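Local coordinates for mitogen activated protein kinase, putative (Leishmania donovani, PDB 4QNY) that probably acts as a mitogen-activated protein kinase, transferring phosphate from magnesium-bound ATP to serine or threonine of target proteins, at residues A9-Q12 and A13-C16; Q128-I131 and Y132-L135; I72-L75 and A76-D80; D184-T187 and M188-Y191; R231-Q234 and L235-V239. All blocks are in the same frame, centred on the assembly; numbering follows the deposited sequence.

Interaction 1: A9-Q12 and A13-C16; sequences AELQ and AEVC
Q12 and C16 meet one turn apart near the C-terminal end of helix 8-16: C16 N donates to Q12 O at 2.9 Å, and the amide NE2 of Q12 comes beside C16 SG at 3.5 Å. The other backbone bonds follow the same i to i+4 pattern. A13 N reaches A9 O at 3.0 Å and V15 N reaches L11 O at 2.9 Å, while the bond from E14 N to E10 O is a little longer at 3.2 Å. Each carbonyl from A9 to Q12 therefore has a helical donor. E10 N, nearer the start of the helix, is taken up by the hydroxyl of S7.

The polar side chains look beyond the helix. Q12 starts with CG anti to its own nitrogen and then bends at chi2 (72°), so that its amide folds back alongside C16. Both ends of that amide are used on strand 22-31: OE1 accepts from L24 N, and NE2 donates to Y22 O. E14 runs extended instead, and its OE1 meets the guanidinium of R53 in a salt bridge as well as the hydroxyl of Y102. E10 OE2 pairs with T5 OG1. V15, on the buried side, tucks CG2 against L11 O at 3.3 Å and packs on Y22, M51 and Y102.

The E10 and E14 carboxylates, 6.1 Å apart between OE2 atoms, do not touch; the R53 charge beside E14 probably lessens any repulsion. The chemistry implies a helix laid on the N-lobe sheet by the Q12 amide, the E14 salt bridge and hydrogen bond, and buried L11 and V15.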
loop_
_atom_site.group_PDB
_atom_site.type_symbol
_atom_site.label_atom_id
_atom_site.label_comp_id
_atom_site.label_asym_id
_atom_site.label_seq_id
_atom_site.Cartn_x
_atom_site.Cartn_y
_atom_site.Cartn_z
ATOM N N ALA A 9 -4.210 -13.788 25.494
ATOM C CA ALA A 9 -4.342 -15.180 25.906
ATOM C C ALA A 9 -5.407 -15.900 25.085
ATOM O O ALA A 9 -5.265 -17.080 24.769
ATOM C CB ALA A 9 -4.666 -15.267 27.388
ATOM N N GLU A 10 -6.474 -15.185 24.743
ATOM C CA GLU A 10 -7.533 -15.757 23.922
ATOM C C GLU A 10 -7.013 -16.017 22.513
ATOM O O GLU A 10 -7.362 -17.015 21.883
ATOM C CB GLU A 10 -8.751 -14.835 23.881
ATOM C CG GLU A 10 -9.964 -15.459 23.215
ATOM C CD GLU A 10 -11.159 -14.529 23.178
ATOM O OE1 GLU A 10 -11.235 -13.615 24.027
ATOM O OE2 GLU A 10 -12.020 -14.709 22.292
ATOM N N LEU A 11 -6.174 -15.111 22.024
ATOM C CA LEU A 11 -5.567 -15.270 20.708
ATOM C C LEU A 11 -4.553 -16.409 20.719
ATOM O O LEU A 11 -4.446 -17.165 19.753
ATOM C CB LEU A 11 -4.899 -13.966 20.264
ATOM C CG LEU A 11 -5.814 -12.760 20.048
ATOM C CD1 LEU A 11 -4.997 -11.481 19.954
ATOM C CD2 LEU A 11 -6.662 -12.947 18.800
ATOM N N GLN A 12 -3.818 -16.530 21.821
ATOM C CA GLN A 12 -2.817 -17.582 21.974
ATOM C C GLN A 12 -3.446 -18.968 21.952
ATOM O O GLN A 12 -2.949 -19.874 21.284
ATOM C CB GLN A 12 -2.033 -17.385 23.274
ATOM C CG GLN A 12 -0.986 -18.457 23.545
ATOM C CD GLN A 12 0.219 -18.345 22.630
ATOM O OE1 GLN A 12 1.139 -17.568 22.888
ATOM N NE2 GLN A 12 0.223 -19.127 21.556
ATOM N N ALA A 13 -4.543 -19.126 22.689
ATOM C CA ALA A 13 -5.267 -20.390 22.731
ATOM C C ALA A 13 -5.822 -20.738 21.355
ATOM O O ALA A 13 -5.842 -21.902 20.958
ATOM C CB ALA A 13 -6.388 -20.327 23.757
ATOM N N GLU A 14 -6.264 -19.715 20.634
ATOM C CA GLU A 14 -6.805 -19.889 19.292
ATOM C C GLU A 14 -5.725 -20.354 18.316
ATOM O O GLU A 14 -5.955 -21.246 17.499
ATOM C CB GLU A 14 -7.435 -18.584 18.802
ATOM C CG GLU A 14 -8.354 -18.739 17.604
ATOM C CD GLU A 14 -8.917 -17.412 17.130
ATOM O OE1 GLU A 14 -8.117 -16.508 16.812
ATOM O OE2 GLU A 14 -10.157 -17.271 17.081
ATOM N N VAL A 15 -4.546 -19.746 18.411
ATOM C CA VAL A 15 -3.425 -20.091 17.541
ATOM C C VAL A 15 -2.907 -21.499 17.833
ATOM O O VAL A 15 -2.567 -22.248 16.914
ATOM C CB VAL A 15 -2.272 -19.068 17.683
ATOM C CG1 VAL A 15 -0.993 -19.584 17.035
ATOM C CG2 VAL A 15 -2.677 -17.732 17.081
ATOM N N CYS A 16 -2.864 -21.860 19.112
ATOM C CA CYS A 16 -2.394 -23.181 19.523
ATOM C C CYS A 16 -3.257 -24.303 18.945
ATOM O O CYS A 16 -2.765 -25.402 18.684
ATOM C CB CYS A 16 -2.357 -23.285 21.050
ATOM S SG CYS A 16 -1.018 -22.351 21.833
#

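Interaction 2: Q128-I131 and Y132-L135; sequences QFFI and YQAL
Q133 grips F129 O twice within one turn of helix 124-143, the helix αE of the kinase C-lobe. Its side-chain NE2 gives the shorter bond, 2.9 Å to F129 O, and its backbone N the usual helical one at 3.2 Å to the same atom. The two donors come from opposite faces of the carbonyl plane, the amide steeply, 65° out of it, although F129 O lies close to the plane of the amide itself. Q133 CG beside the backbone N (chi1 -78°) and an extended chain carry the amide back there. NE2 also donates to C162 O, while OE1 accepts from L164 N.

The F129 ring stacks on this amide, their planes 17° apart, with Q133 NE2 3.1 Å above the ring plane and over its centre. Q133 CG adds a CH-pi contact to the same ring. Farther round the helix, I131 and L135 point the same way, and I131 CG2 touches L135 CD1 at 3.7 Å; I131 goes on to pack against helix 206-219, L135 against helix 302-306.

With its N-H groups spent on carbonyls and its flat side against an aromatic face, the Q133 amide should have little freedom to turn.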
loop_
_atom_site.group_PDB
_atom_site.type_symbol
_atom_site.label_atom_id
_atom_site.label_comp_id
_atom_site.label_asym_id
_atom_site.label_seq_id
_atom_site.Cartn_x
_atom_site.Cartn_y
_atom_site.Cartn_z
ATOM N N GLN A 128 16.288 8.674 -0.084
ATOM C CA GLN A 128 16.716 8.056 -1.336
ATOM C C GLN A 128 16.607 6.535 -1.283
ATOM O O GLN A 128 16.108 5.908 -2.216
ATOM C CB GLN A 128 18.156 8.457 -1.666
ATOM C CG GLN A 128 18.303 9.869 -2.202
ATOM C CD GLN A 128 19.742 10.348 -2.194
ATOM O OE1 GLN A 128 20.595 9.780 -1.512
ATOM N NE2 GLN A 128 20.019 11.398 -2.958
ATOM N N PHE A 129 17.075 5.952 -0.184
ATOM C CA PHE A 129 17.058 4.504 -0.018
ATOM C C PHE A 129 15.630 3.990 0.166
ATOM O O PHE A 129 15.278 2.925 -0.339
ATOM C CB PHE A 129 17.933 4.093 1.168
ATOM C CG PHE A 129 18.192 2.614 1.249
ATOM C CD1 PHE A 129 18.480 1.885 0.108
ATOM C CD2 PHE A 129 18.162 1.957 2.468
ATOM C CE1 PHE A 129 18.721 0.525 0.177
ATOM C CE2 PHE A 129 18.404 0.598 2.546
ATOM C CZ PHE A 129 18.685 -0.119 1.399
ATOM N N PHE A 130 14.815 4.753 0.888
ATOM C CA PHE A 130 13.403 4.418 1.064
ATOM C C PHE A 130 12.662 4.423 -0.269
ATOM O O PHE A 130 11.972 3.464 -0.612
ATOM C CB PHE A 130 12.729 5.398 2.028
ATOM C CG PHE A 130 12.994 5.111 3.478
ATOM C CD1 PHE A 130 13.331 3.835 3.898
ATOM C CD2 PHE A 130 12.900 6.119 4.423
ATOM C CE1 PHE A 130 13.573 3.572 5.234
ATOM C CE2 PHE A 130 13.140 5.862 5.759
ATOM C CZ PHE A 130 13.477 4.586 6.164
ATOM N N ILE A 131 12.815 5.513 -1.014
ATOM C CA ILE A 131 12.093 5.702 -2.267
ATOM C C ILE A 131 12.490 4.678 -3.330
ATOM O O ILE A 131 11.628 4.119 -4.010
ATOM C CB ILE A 131 12.312 7.124 -2.822
ATOM C CG1 ILE A 131 11.647 8.154 -1.907
ATOM C CG2 ILE A 131 11.757 7.248 -4.231
ATOM C CD1 ILE A 131 10.159 7.934 -1.720
ATOM N N TYR A 132 13.788 4.423 -3.466
ATOM C CA TYR A 132 14.258 3.475 -4.472
ATOM C C TYR A 132 13.763 2.061 -4.184
ATOM O O TYR A 132 13.368 1.339 -5.098
ATOM C CB TYR A 132 15.784 3.479 -4.564
ATOM C CG TYR A 132 16.306 2.569 -5.654
ATOM C CD1 TYR A 132 16.325 2.984 -6.980
ATOM C CD2 TYR A 132 16.766 1.292 -5.361
ATOM C CE1 TYR A 132 16.792 2.155 -7.982
ATOM C CE2 TYR A 132 17.237 0.456 -6.357
ATOM C CZ TYR A 132 17.248 0.893 -7.664
ATOM O OH TYR A 132 17.715 0.064 -8.658
ATOM N N GLN A 133 13.794 1.668 -2.914
ATOM C CA GLN A 133 13.322 0.347 -2.513
ATOM C C GLN A 133 11.834 0.191 -2.800
ATOM O O GLN A 133 11.383 -0.872 -3.225
ATOM C CB GLN A 133 13.597 0.101 -1.029
ATOM C CG GLN A 133 15.035 -0.270 -0.711
ATOM C CD GLN A 133 15.277 -0.411 0.778
ATOM O OE1 GLN A 133 15.445 -1.516 1.290
ATOM N NE2 GLN A 133 15.293 0.715 1.483
ATOM N N ALA A 134 11.078 1.260 -2.571
ATOM C CA ALA A 134 9.642 1.249 -2.818
ATOM C C ALA A 134 9.343 1.150 -4.311
ATOM O O ALA A 134 8.446 0.415 -4.725
ATOM C CB ALA A 134 8.994 2.490 -2.225
ATOM N N LEU A 135 10.100 1.893 -5.112
ATOM C CA LEU A 135 9.937 1.879 -6.563
ATOM C C LEU A 135 10.342 0.537 -7.158
ATOM O O LEU A 135 9.653 -0.005 -8.020
ATOM C CB LEU A 135 10.757 3.000 -7.203
ATOM C CG LEU A 135 10.236 4.422 -7.006
ATOM C CD1 LEU A 135 11.301 5.431 -7.393
ATOM C CD2 LEU A 135 8.971 4.640 -7.822
#

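Interaction 3: I72-L75 and A76-D80; sequences IKLL and AHFND
L74 and F78 pack together where helix 62-77, helix αC of the kinase N-lobe, runs out. This is the tight part. F78 N donates to L74 O at 3.1 Å, and the ring comes up against the same oxygen, F78 CD2 also standing 3.1 Å from L74 O. The two side chains lie side by side, L74 CD2 touching F78 CE2 at 4.1 Å. F78 is the first residue to leave helical geometry, and its ring turns back along the helix because CG sits anti to the carbonyl carbon (chi1 -65°). H77 ND1 lies over the centre of the F78 ring, 3.7 Å above its plane.

The other side is looser. A76 is exposed, although its N bonds I72 O normally at 3.0 Å. H77 N is shared weakly between K73 O and L74 O, a sign of the last turn unwinding. The H77 ring makes an edge-to-face contact with F327.

In the fold this is the passage from αC toward strand 86-90: L75 and A76 pack on L86, F78 wedges against I140 and I141 of helix 124-143, and D80 makes a salt bridge to R136 of that helix.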
loop_
_atom_site.group_PDB
_atom_site.type_symbol
_atom_site.label_atom_id
_atom_site.label_comp_id
_atom_site.label_asym_id
_atom_site.label_seq_id
_atom_site.Cartn_x
_atom_site.Cartn_y
_atom_site.Cartn_z
ATOM N N ILE A 72 -3.396 -13.387 -0.116
ATOM C CA ILE A 72 -2.541 -14.515 0.245
ATOM C C ILE A 72 -1.824 -15.061 -0.986
ATOM O O ILE A 72 -0.629 -15.361 -0.937
ATOM C CB ILE A 72 -3.347 -15.643 0.926
ATOM C CG1 ILE A 72 -3.497 -15.356 2.419
ATOM C CG2 ILE A 72 -2.666 -16.991 0.746
ATOM C CD1 ILE A 72 -4.878 -14.936 2.820
ATOM N N LYS A 73 -2.556 -15.177 -2.090
ATOM C CA LYS A 73 -1.981 -15.654 -3.343
ATOM C C LYS A 73 -0.838 -14.758 -3.809
ATOM O O LYS A 73 0.196 -15.243 -4.263
ATOM C CB LYS A 73 -3.052 -15.738 -4.432
ATOM C CG LYS A 73 -3.920 -16.983 -4.360
ATOM C CD LYS A 73 -4.718 -17.159 -5.643
ATOM C CE LYS A 73 -5.274 -18.568 -5.763
ATOM N NZ LYS A 73 -5.896 -18.803 -7.097
ATOM N N LEU A 74 -1.032 -13.448 -3.687
ATOM C CA LEU A 74 -0.018 -12.482 -4.093
ATOM C C LEU A 74 1.214 -12.547 -3.196
ATOM O O LEU A 74 2.342 -12.479 -3.679
ATOM C CB LEU A 74 -0.598 -11.068 -4.088
ATOM C CG LEU A 74 -1.555 -10.746 -5.235
ATOM C CD1 LEU A 74 -2.403 -9.543 -4.887
ATOM C CD2 LEU A 74 -0.783 -10.501 -6.522
ATOM N N LEU A 75 0.993 -12.677 -1.890
ATOM C CA LEU A 75 2.095 -12.781 -0.938
ATOM C C LEU A 75 2.959 -14.005 -1.227
ATOM O O LEU A 75 4.185 -13.950 -1.126
ATOM C CB LEU A 75 1.565 -12.837 0.496
ATOM C CG LEU A 75 1.047 -11.521 1.080
ATOM C CD1 LEU A 75 0.371 -11.758 2.421
ATOM C CD2 LEU A 75 2.180 -10.515 1.219
ATOM N N ALA A 76 2.313 -15.107 -1.594
ATOM C CA ALA A 76 3.024 -16.329 -1.941
ATOM C C ALA A 76 3.646 -16.220 -3.329
ATOM O O ALA A 76 4.638 -16.886 -3.632
ATOM C CB ALA A 76 2.089 -17.525 -1.872
ATOM N N HIS A 77 3.058 -15.371 -4.166
ATOM C CA HIS A 77 3.517 -15.199 -5.540
ATOM C C HIS A 77 4.874 -14.506 -5.610
ATOM O O HIS A 77 5.696 -14.821 -6.469
ATOM C CB HIS A 77 2.486 -14.407 -6.349
ATOM C CG HIS A 77 2.891 -14.160 -7.768
ATOM N ND1 HIS A 77 3.513 -12.999 -8.173
ATOM C CD2 HIS A 77 2.761 -14.924 -8.878
ATOM C CE1 HIS A 77 3.750 -13.059 -9.472
ATOM N NE2 HIS A 77 3.303 -14.217 -9.924
ATOM N N PHE A 78 5.103 -13.561 -4.704
ATOM C CA PHE A 78 6.336 -12.784 -4.713
ATOM C C PHE A 78 7.396 -13.355 -3.778
ATOM O O PHE A 78 7.094 -13.807 -2.674
ATOM C CB PHE A 78 6.052 -11.326 -4.338
ATOM C CG PHE A 78 5.198 -10.599 -5.335
ATOM C CD1 PHE A 78 5.688 -10.291 -6.594
ATOM C CD2 PHE A 78 3.910 -10.212 -5.011
ATOM C CE1 PHE A 78 4.904 -9.620 -7.513
ATOM C CE2 PHE A 78 3.121 -9.540 -5.925
ATOM C CZ PHE A 78 3.619 -9.243 -7.177
ATOM N N ASN A 79 8.642 -13.332 -4.238
ATOM C CA ASN A 79 9.781 -13.727 -3.420
ATOM C C ASN A 79 10.899 -12.706 -3.580
ATOM O O ASN A 79 11.875 -12.941 -4.292
ATOM C CB ASN A 79 10.268 -15.125 -3.803
ATOM C CG ASN A 79 11.292 -15.675 -2.828
ATOM O OD1 ASN A 79 11.244 -15.387 -1.632
ATOM N ND2 ASN A 79 12.226 -16.470 -3.336
ATOM N N ASP A 80 10.742 -11.565 -2.918
ATOM C CA ASP A 80 11.659 -10.446 -3.087
ATOM C C ASP A 80 11.929 -9.760 -1.753
ATOM O O ASP A 80 11.112 -9.828 -0.835
ATOM C CB ASP A 80 11.089 -9.451 -4.101
ATOM C CG ASP A 80 12.088 -8.388 -4.502
ATOM O OD1 ASP A 80 12.941 -8.670 -5.370
ATOM O OD2 ASP A 80 12.014 -7.268 -3.955
#

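Interaction 4: D184-T187 and M188-Y191; sequences DYVT and MRWY
R189 reaches back to D184 and V186, closing a loop in the activation segment that starts within the T-x-Y motif of MAP kinases, here T183-D184-Y185. Hydrogen bonding comes first: R189 NH2 donates to D184 O at 2.8 Å, the oxygen standing 22° out of the guanidinium plane. The same oxygen takes a weak bond from V186 N, which closes an inverse gamma turn centred on Y185.

The charges add less within the loop. D184 OD1 and R189 NH1 form a long salt bridge of 3.8 Å, their carboxylate and guanidinium planes nearly coplanar. The stronger partner of that carboxylate is R231, whose NE pairs with OD1, so D184 OD1 is shared, unequally, by two arginines.

Packing completes the set. V186 CG2 lies over the centre of one guanidinium face of R189, 3.7 Å above it. In R189, CG set between backbone N and carbonyl carbon (chi1 76°) and a further bend at chi3 (74°) swing the guanidinium toward D184. Beyond it, M188 curls so that its SD sits 3.3 Å above the W190 ring, offset toward the rim, while its CG meets the edge of the Y191 ring.

The loop runs between strand 173-174 and helix 194-197. R189 and W190 both rest on Q234 of helix 231-242, and Y191 OH hydrogen-bonds to E218 on helix 206-219.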
loop_
_atom_site.group_PDB
_atom_site.type_symbol
_atom_site.label_atom_id
_atom_site.label_comp_id
_atom_site.label_asym_id
_atom_site.label_seq_id
_atom_site.Cartn_x
_atom_site.Cartn_y
_atom_site.Cartn_z
ATOM N N ASP A 184 -16.656 5.711 -1.466
ATOM C CA ASP A 184 -16.450 6.951 -0.722
ATOM C C ASP A 184 -16.443 6.700 0.779
ATOM O O ASP A 184 -16.109 7.584 1.567
ATOM C CB ASP A 184 -17.531 7.975 -1.070
ATOM C CG ASP A 184 -17.415 8.484 -2.488
ATOM O OD1 ASP A 184 -16.577 9.376 -2.730
ATOM O OD2 ASP A 184 -18.162 7.994 -3.360
ATOM N N TYR A 185 -16.824 5.490 1.170
ATOM C CA TYR A 185 -16.855 5.121 2.577
ATOM C C TYR A 185 -15.495 4.584 2.997
ATOM O O TYR A 185 -15.312 3.381 3.179
ATOM C CB TYR A 185 -17.960 4.094 2.836
ATOM C CG TYR A 185 -19.338 4.611 2.488
ATOM C CD1 TYR A 185 -20.148 5.191 3.454
ATOM C CD2 TYR A 185 -19.823 4.534 1.187
ATOM C CE1 TYR A 185 -21.405 5.671 3.140
ATOM C CE2 TYR A 185 -21.078 5.013 0.863
ATOM C CZ TYR A 185 -21.864 5.579 1.842
ATOM O OH TYR A 185 -23.115 6.055 1.522
ATOM N N VAL A 186 -14.537 5.496 3.138
ATOM C CA VAL A 186 -13.164 5.132 3.459
ATOM C C VAL A 186 -12.608 5.984 4.594
ATOM O O VAL A 186 -13.068 7.101 4.830
ATOM C CB VAL A 186 -12.246 5.273 2.231
ATOM C CG1 VAL A 186 -12.582 4.212 1.200
ATOM C CG2 VAL A 186 -12.368 6.669 1.634
ATOM N N THR A 187 -11.614 5.446 5.291
ATOM C CA THR A 187 -11.000 6.142 6.414
ATOM C C THR A 187 -9.756 6.911 5.978
ATOM O O THR A 187 -9.326 7.847 6.651
ATOM C CB THR A 187 -10.623 5.161 7.540
ATOM O OG1 THR A 187 -9.711 4.178 7.034
ATOM C CG2 THR A 187 -11.864 4.463 8.076
ATOM N N MET A 188 -9.184 6.512 4.846
ATOM C CA MET A 188 -7.975 7.151 4.336
ATOM C C MET A 188 -8.017 7.286 2.816
ATOM O O MET A 188 -7.761 6.322 2.095
ATOM C CB MET A 188 -6.736 6.360 4.760
ATOM C CG MET A 188 -5.419 6.987 4.337
ATOM S SD MET A 188 -5.182 8.632 5.032
ATOM C CE MET A 188 -5.316 8.285 6.784
ATOM N N ARG A 189 -8.338 8.485 2.339
ATOM C CA ARG A 189 -8.419 8.751 0.904
ATOM C C ARG A 189 -7.325 9.715 0.451
ATOM O O ARG A 189 -7.272 10.110 -0.714
ATOM C CB ARG A 189 -9.791 9.325 0.542
ATOM C CG ARG A 189 -9.959 10.790 0.923
ATOM C CD ARG A 189 -11.306 11.347 0.486
ATOM N NE ARG A 189 -12.399 10.871 1.330
ATOM C CZ ARG A 189 -13.450 10.194 0.881
ATOM N NH1 ARG A 189 -13.561 9.915 -0.411
ATOM N NH2 ARG A 189 -14.396 9.801 1.724
ATOM N N TRP A 190 -6.446 10.081 1.378
ATOM C CA TRP A 190 -5.457 11.131 1.145
ATOM C C TRP A 190 -4.386 10.760 0.121
ATOM O O TRP A 190 -3.613 11.615 -0.308
ATOM C CB TRP A 190 -4.781 11.507 2.465
ATOM C CG TRP A 190 -5.722 12.072 3.485
ATOM C CD1 TRP A 190 -7.011 12.473 3.281
ATOM C CD2 TRP A 190 -5.447 12.297 4.872
ATOM N NE1 TRP A 190 -7.554 12.935 4.455
ATOM C CE2 TRP A 190 -6.615 12.836 5.447
ATOM C CE3 TRP A 190 -4.327 12.093 5.684
ATOM C CZ2 TRP A 190 -6.694 13.175 6.795
ATOM C CZ3 TRP A 190 -4.407 12.430 7.023
ATOM C CH2 TRP A 190 -5.582 12.965 7.565
ATOM N N TYR A 191 -4.343 9.492 -0.272
ATOM C CA TYR A 191 -3.287 9.014 -1.155
ATOM C C TYR A 191 -3.838 8.510 -2.483
ATOM O O TYR A 191 -3.136 7.855 -3.252
ATOM C CB TYR A 191 -2.480 7.921 -0.451
ATOM C CG TYR A 191 -1.877 8.407 0.846
ATOM C CD1 TYR A 191 -0.638 9.030 0.866
ATOM C CD2 TYR A 191 -2.560 8.269 2.049
ATOM C CE1 TYR A 191 -0.089 9.491 2.045
ATOM C CE2 TYR A 191 -2.019 8.728 3.235
ATOM C CZ TYR A 191 -0.782 9.337 3.227
ATOM O OH TYR A 191 -0.235 9.794 4.405
#

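Interaction 5: R231-Q234 and L235-V239; sequences RVNQ and LDKIV
R231 opens helix 231-242, helix αG of the kinase C-lobe, and its carbonyl receives L235 N at 3.1 Å in the first regular i to i+4 bond. Its guanidinium turns away from the helix toward the activation segment, where NH1 meets the carbonyl of M182.

V232 follows, with D236 N bonded to V232 O at 3.0 Å. The two side chains run side by side, pointing the same way, and V232 CG1 touches D236 OD2 at 3.9 Å. The carboxylate is hydrogen-bonded elsewhere; OD1 meets the hydroxyl of Y261 on helix 256-264.

N233 O takes K237 N. N233 OD1 lies near K237 NZ, 3.6 Å away, but each has a firmer partner: OD1 accepts from K229 N ahead of the helix, and the bent lysine chain carries NZ to the carbonyl of Q227.

Q234 is buried, its own carbonyl bonded to I238 N. A kink at chi2 (66°) lays its amide across I238 while NE2 donates to F226 O. There Q234 NE2 rests equally on two carbons of I238, CG1 and CD1, at 3.9 Å.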
loop_
_atom_site.group_PDB
_atom_site.type_symbol
_atom_site.label_atom_id
_atom_site.label_comp_id
_atom_site.label_asym_id
_atom_site.label_seq_id
_atom_site.Cartn_x
_atom_site.Cartn_y
_atom_site.Cartn_z
ATOM N N ARG A 231 -14.677 13.110 -1.448
ATOM C CA ARG A 231 -14.142 12.977 -2.801
ATOM C C ARG A 231 -13.872 14.321 -3.473
ATOM O O ARG A 231 -12.761 14.573 -3.936
ATOM C CB ARG A 231 -15.091 12.155 -3.672
ATOM C CG ARG A 231 -14.654 12.063 -5.125
ATOM C CD ARG A 231 -15.304 10.881 -5.819
ATOM N NE ARG A 231 -14.913 9.617 -5.201
ATOM C CZ ARG A 231 -15.491 8.449 -5.458
ATOM N NH1 ARG A 231 -15.071 7.351 -4.847
ATOM N NH2 ARG A 231 -16.494 8.379 -6.323
ATOM N N VAL A 232 -14.890 15.173 -3.535
ATOM C CA VAL A 232 -14.740 16.490 -4.145
ATOM C C VAL A 232 -13.697 17.313 -3.397
ATOM O O VAL A 232 -12.861 17.979 -4.009
ATOM C CB VAL A 232 -16.079 17.256 -4.177
ATOM C CG1 VAL A 232 -15.868 18.692 -4.642
ATOM C CG2 VAL A 232 -17.070 16.541 -5.080
ATOM N N ASN A 233 -13.738 17.247 -2.070
ATOM C CA ASN A 233 -12.776 17.960 -1.241
ATOM C C ASN A 233 -11.355 17.446 -1.453
ATOM O O ASN A 233 -10.389 18.200 -1.328
ATOM C CB ASN A 233 -13.159 17.853 0.236
ATOM C CG ASN A 233 -12.291 18.719 1.128
ATOM O OD1 ASN A 233 -11.622 18.222 2.035
ATOM N ND2 ASN A 233 -12.293 20.021 0.870
ATOM N N GLN A 234 -11.234 16.162 -1.777
ATOM C CA GLN A 234 -9.936 15.568 -2.074
ATOM C C GLN A 234 -9.353 16.180 -3.344
ATOM O O GLN A 234 -8.161 16.481 -3.409
ATOM C CB GLN A 234 -10.053 14.049 -2.220
ATOM C CG GLN A 234 -8.740 13.342 -2.522
ATOM C CD GLN A 234 -7.751 13.423 -1.375
ATOM O OE1 GLN A 234 -8.138 13.486 -0.209
ATOM N NE2 GLN A 234 -6.464 13.424 -1.704
ATOM N N LEU A 235 -10.204 16.366 -4.347
ATOM C CA LEU A 235 -9.785 16.988 -5.598
ATOM C C LEU A 235 -9.370 18.436 -5.367
ATOM O O LEU A 235 -8.401 18.913 -5.957
ATOM C CB LEU A 235 -10.904 16.920 -6.640
ATOM C CG LEU A 235 -10.566 17.518 -8.007
ATOM C CD1 LEU A 235 -9.410 16.768 -8.651
ATOM C CD2 LEU A 235 -11.783 17.519 -8.919
ATOM N N ASP A 236 -10.106 19.128 -4.505
ATOM C CA ASP A 236 -9.789 20.510 -4.165
ATOM C C ASP A 236 -8.417 20.612 -3.506
ATOM O O ASP A 236 -7.627 21.494 -3.836
ATOM C CB ASP A 236 -10.861 21.101 -3.244
ATOM C CG ASP A 236 -12.166 21.374 -3.968
ATOM O OD1 ASP A 236 -12.124 21.724 -5.167
ATOM O OD2 ASP A 236 -13.236 21.244 -3.337
ATOM N N LYS A 237 -8.139 19.697 -2.580
ATOM C CA LYS A 237 -6.870 19.685 -1.860
ATOM C C LYS A 237 -5.695 19.397 -2.789
ATOM O O LYS A 237 -4.608 19.948 -2.618
ATOM C CB LYS A 237 -6.905 18.655 -0.729
ATOM C CG LYS A 237 -7.785 19.051 0.444
ATOM C CD LYS A 237 -7.205 20.243 1.184
ATOM C CE LYS A 237 -8.147 20.729 2.274
ATOM N NZ LYS A 237 -8.504 19.644 3.229
ATOM N N ILE A 238 -5.919 18.526 -3.768
ATOM C CA ILE A 238 -4.886 18.188 -4.738
ATOM C C ILE A 238 -4.596 19.368 -5.662
ATOM O O ILE A 238 -3.440 19.744 -5.859
ATOM C CB ILE A 238 -5.286 16.960 -5.581
ATOM C CG1 ILE A 238 -5.336 15.707 -4.703
ATOM C CG2 ILE A 238 -4.312 16.755 -6.732
ATOM C CD1 ILE A 238 -5.779 14.462 -5.437
ATOM N N VAL A 239 -5.653 19.953 -6.216
ATOM C CA VAL A 239 -5.518 21.069 -7.147
ATOM C C VAL A 239 -4.951 22.312 -6.462
ATOM O O VAL A 239 -4.153 23.042 -7.051
ATOM C CB VAL A 239 -6.872 21.408 -7.806
ATOM C CG1 VAL A 239 -6.766 22.667 -8.655
ATOM C CG2 VAL A 239 -7.351 20.238 -8.651
#

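Interaction 2 is the most buried and lies in the C-lobe; interaction 4 is the surface contact, and interactions 1, 3 and 5 are partly buried. Interactions 1, 2 and 5 lie within helices, interaction 3 at the end of one, whereas interaction 4 is irregular chain held by a side-chain-to-carbonyl bond. Interactions 1 and 3 belong to the N-lobe, their centres about 26 Å apart; interaction 3 leans on the helix that carries interaction 2, their nearest atoms about 6 Å apart. Interactions 4 and 5 touch, the activation segment lying on αG. A glutamine NE2 donates to a carbonyl in interactions 1, 2 and 5; in interaction 2 the amide also stacks on a phenylalanine ring.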